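Local coordinates for protein type III effector NopAA (Sinorhizobium fredii USDA 257, PDB 6SDU) that hydrolyses xyloglucan through a glycoside hydrolase family 12 domain and is secreted as a type III effector by a plant symbiont, at residues Asn88-Ser93 and Trp232-Lys237. Sequence-based numbering, arbitrary orientation.
Sequences NTLSSS and WSVTSK
One face of the W232 indole receives the hydroxyl of S92, whose OG sits 3.2 Å above the ring plane and offset toward its rim. Although OG is 3.5 Å from W232 NE1, the angle is poor and the two are not hydrogen-bonded. Y108 and Y214 also meet the ring, Y214 with its plane nearly parallel. With OG anti to the backbone N (chi1 -166°), S92 instead reaches S233 O at 2.8 Å; S93 N binds the same oxygen from the opposite face of the carbonyl. A serine suits this buried place because it is small enough to lie over the indole, and its hydroxyl also pairs with Y108 OH.

The strands run antiparallel in the smaller sheet of the family 12 beta-jelly-roll sandwich. S91 and S93 form hydrogen-bonded pairs with T235 and S233. L90 and V234, apolar as this inner face requires, meet at 3.9 Å (L90 CD1 to V234 CG1) and reach strands 72-83 and 208-218 of the other sheet.

At the C-terminus K237 N donates to T89 O (2.7 Å), while K237 OXT accepts from N88 N and, almost straight at 170°, from T89 N. The N88 amide suits a carboxylate partner: ND2 holds K237 O from above the carboxylate plane at 3.0 Å. The long methylene chain of K237 runs alongside T89, its CE 3.9 Å from T89 CB.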
loop_
_atom_site.group_PDB
_atom_site.type_symbol
_atom_site.label_atom_id
_atom_site.label_comp_id
_atom_site.label_asym_id
_atom_site.label_seq_id
_atom_site.Cartn_x
_atom_site.Cartn_y
_atom_site.Cartn_z
ATOM N N ASN A 88 13.092 14.879 -9.748
ATOM C CA ASN A 88 13.853 15.640 -8.765
ATOM C C ASN A 88 13.322 15.452 -7.351
ATOM O O ASN A 88 14.110 15.385 -6.397
ATOM C CB ASN A 88 13.823 17.137 -9.114
ATOM C CG ASN A 88 14.212 17.420 -10.569
ATOM O OD1 ASN A 88 15.348 17.172 -10.986
ATOM N ND2 ASN A 88 13.258 17.934 -11.347
ATOM N N THR A 89 12.000 15.367 -7.197
ATOM C CA THR A 89 11.375 15.142 -5.900
ATOM C C THR A 89 10.165 14.236 -6.069
ATOM O O THR A 89 9.283 14.528 -6.881
ATOM C CB THR A 89 10.936 16.474 -5.274
ATOM O OG1 THR A 89 12.088 17.229 -4.877
ATOM C CG2 THR A 89 10.041 16.239 -4.079
ATOM N N LEU A 90 10.105 13.162 -5.285
ATOM C CA LEU A 90 8.912 12.310 -5.225
ATOM C C LEU A 90 8.761 11.848 -3.779
ATOM O O LEU A 90 9.406 10.889 -3.340
ATOM C CB LEU A 90 8.984 11.128 -6.184
ATOM C CG LEU A 90 7.708 10.268 -6.234
ATOM C CD1 LEU A 90 6.458 11.107 -6.514
ATOM C CD2 LEU A 90 7.831 9.176 -7.271
ATOM N N SER A 91 7.905 12.537 -3.045
ATOM C CA SER A 91 7.669 12.237 -1.646
ATOM C C SER A 91 6.171 12.215 -1.377
ATOM O O SER A 91 5.360 12.683 -2.184
ATOM C CB SER A 91 8.342 13.262 -0.746
ATOM O OG SER A 91 7.743 14.525 -0.957
ATOM N N SER A 92 5.804 11.638 -0.242
ATOM C CA SER A 92 4.402 11.538 0.127
ATOM C C SER A 92 4.251 11.668 1.637
ATOM O O SER A 92 5.124 11.237 2.399
ATOM C CB SER A 92 3.823 10.203 -0.369
ATOM O OG SER A 92 2.416 10.207 -0.313
ATOM N N SER A 93 3.148 12.295 2.062
ATOM C CA SER A 93 2.800 12.427 3.476
ATOM C C SER A 93 1.497 11.698 3.772
ATOM O O SER A 93 0.544 11.804 3.000
ATOM C CB SER A 93 2.645 13.891 3.873
ATOM O OG SER A 93 3.901 14.537 3.836
ATOM N N TRP A 232 -3.460 12.782 3.022
ATOM C CA TRP A 232 -2.613 12.068 2.071
ATOM C C TRP A 232 -2.319 13.014 0.922
ATOM O O TRP A 232 -3.249 13.514 0.285
ATOM C CB TRP A 232 -3.265 10.778 1.548
ATOM C CG TRP A 232 -2.236 9.901 0.864
ATOM C CD1 TRP A 232 -1.286 9.137 1.484
ATOM C CD2 TRP A 232 -2.010 9.738 -0.558
ATOM N NE1 TRP A 232 -0.497 8.509 0.551
ATOM C CE2 TRP A 232 -0.917 8.856 -0.706
ATOM C CE3 TRP A 232 -2.630 10.234 -1.705
ATOM C CZ2 TRP A 232 -0.447 8.444 -1.952
ATOM C CZ3 TRP A 232 -2.154 9.832 -2.945
ATOM C CH2 TRP A 232 -1.087 8.935 -3.059
ATOM N N SER A 233 -1.038 13.242 0.640
ATOM C CA SER A 233 -0.621 14.129 -0.439
ATOM C C SER A 233 0.617 13.545 -1.106
ATOM O O SER A 233 1.373 12.800 -0.480
ATOM C CB SER A 233 -0.320 15.547 0.077
ATOM O OG SER A 233 0.651 15.513 1.110
ATOM N N VAL A 234 0.823 13.886 -2.379
ATOM C CA VAL A 234 2.016 13.492 -3.122
ATOM C C VAL A 234 2.652 14.754 -3.682
ATOM O O VAL A 234 1.946 15.645 -4.176
ATOM C CB VAL A 234 1.710 12.496 -4.257
ATOM C CG1 VAL A 234 2.966 12.245 -5.147
ATOM C CG2 VAL A 234 1.195 11.187 -3.681
ATOM N N THR A 235 3.974 14.855 -3.543
ATOM C CA THR A 235 4.760 15.950 -4.101
ATOM C C THR A 235 5.642 15.373 -5.199
ATOM O O THR A 235 6.562 14.599 -4.916
ATOM C CB THR A 235 5.594 16.637 -3.020
ATOM O OG1 THR A 235 4.727 17.192 -2.017
ATOM C CG2 THR A 235 6.465 17.732 -3.630
ATOM N N SER A 236 5.332 15.700 -6.450
ATOM C CA SER A 236 6.102 15.231 -7.596
ATOM C C SER A 236 6.716 16.420 -8.321
ATOM O O SER A 236 5.991 17.300 -8.798
ATOM C CB SER A 236 5.234 14.422 -8.552
ATOM O OG SER A 236 6.018 13.901 -9.615
ATOM N N LYS A 237 8.047 16.454 -8.390
ATOM C CA LYS A 237 8.755 17.503 -9.128
ATOM C C LYS A 237 9.924 16.946 -9.939
ATOM O O LYS A 237 10.327 17.555 -10.930
ATOM C CB LYS A 237 9.275 18.583 -8.178
ATOM C CG LYS A 237 8.196 19.413 -7.509
ATOM C CD LYS A 237 8.801 20.522 -6.656
ATOM C CE LYS A 237 9.265 19.996 -5.310
ATOM N NZ LYS A 237 9.513 21.097 -4.335
ATOM O OXT LYS A 237 10.500 15.898 -9.630
#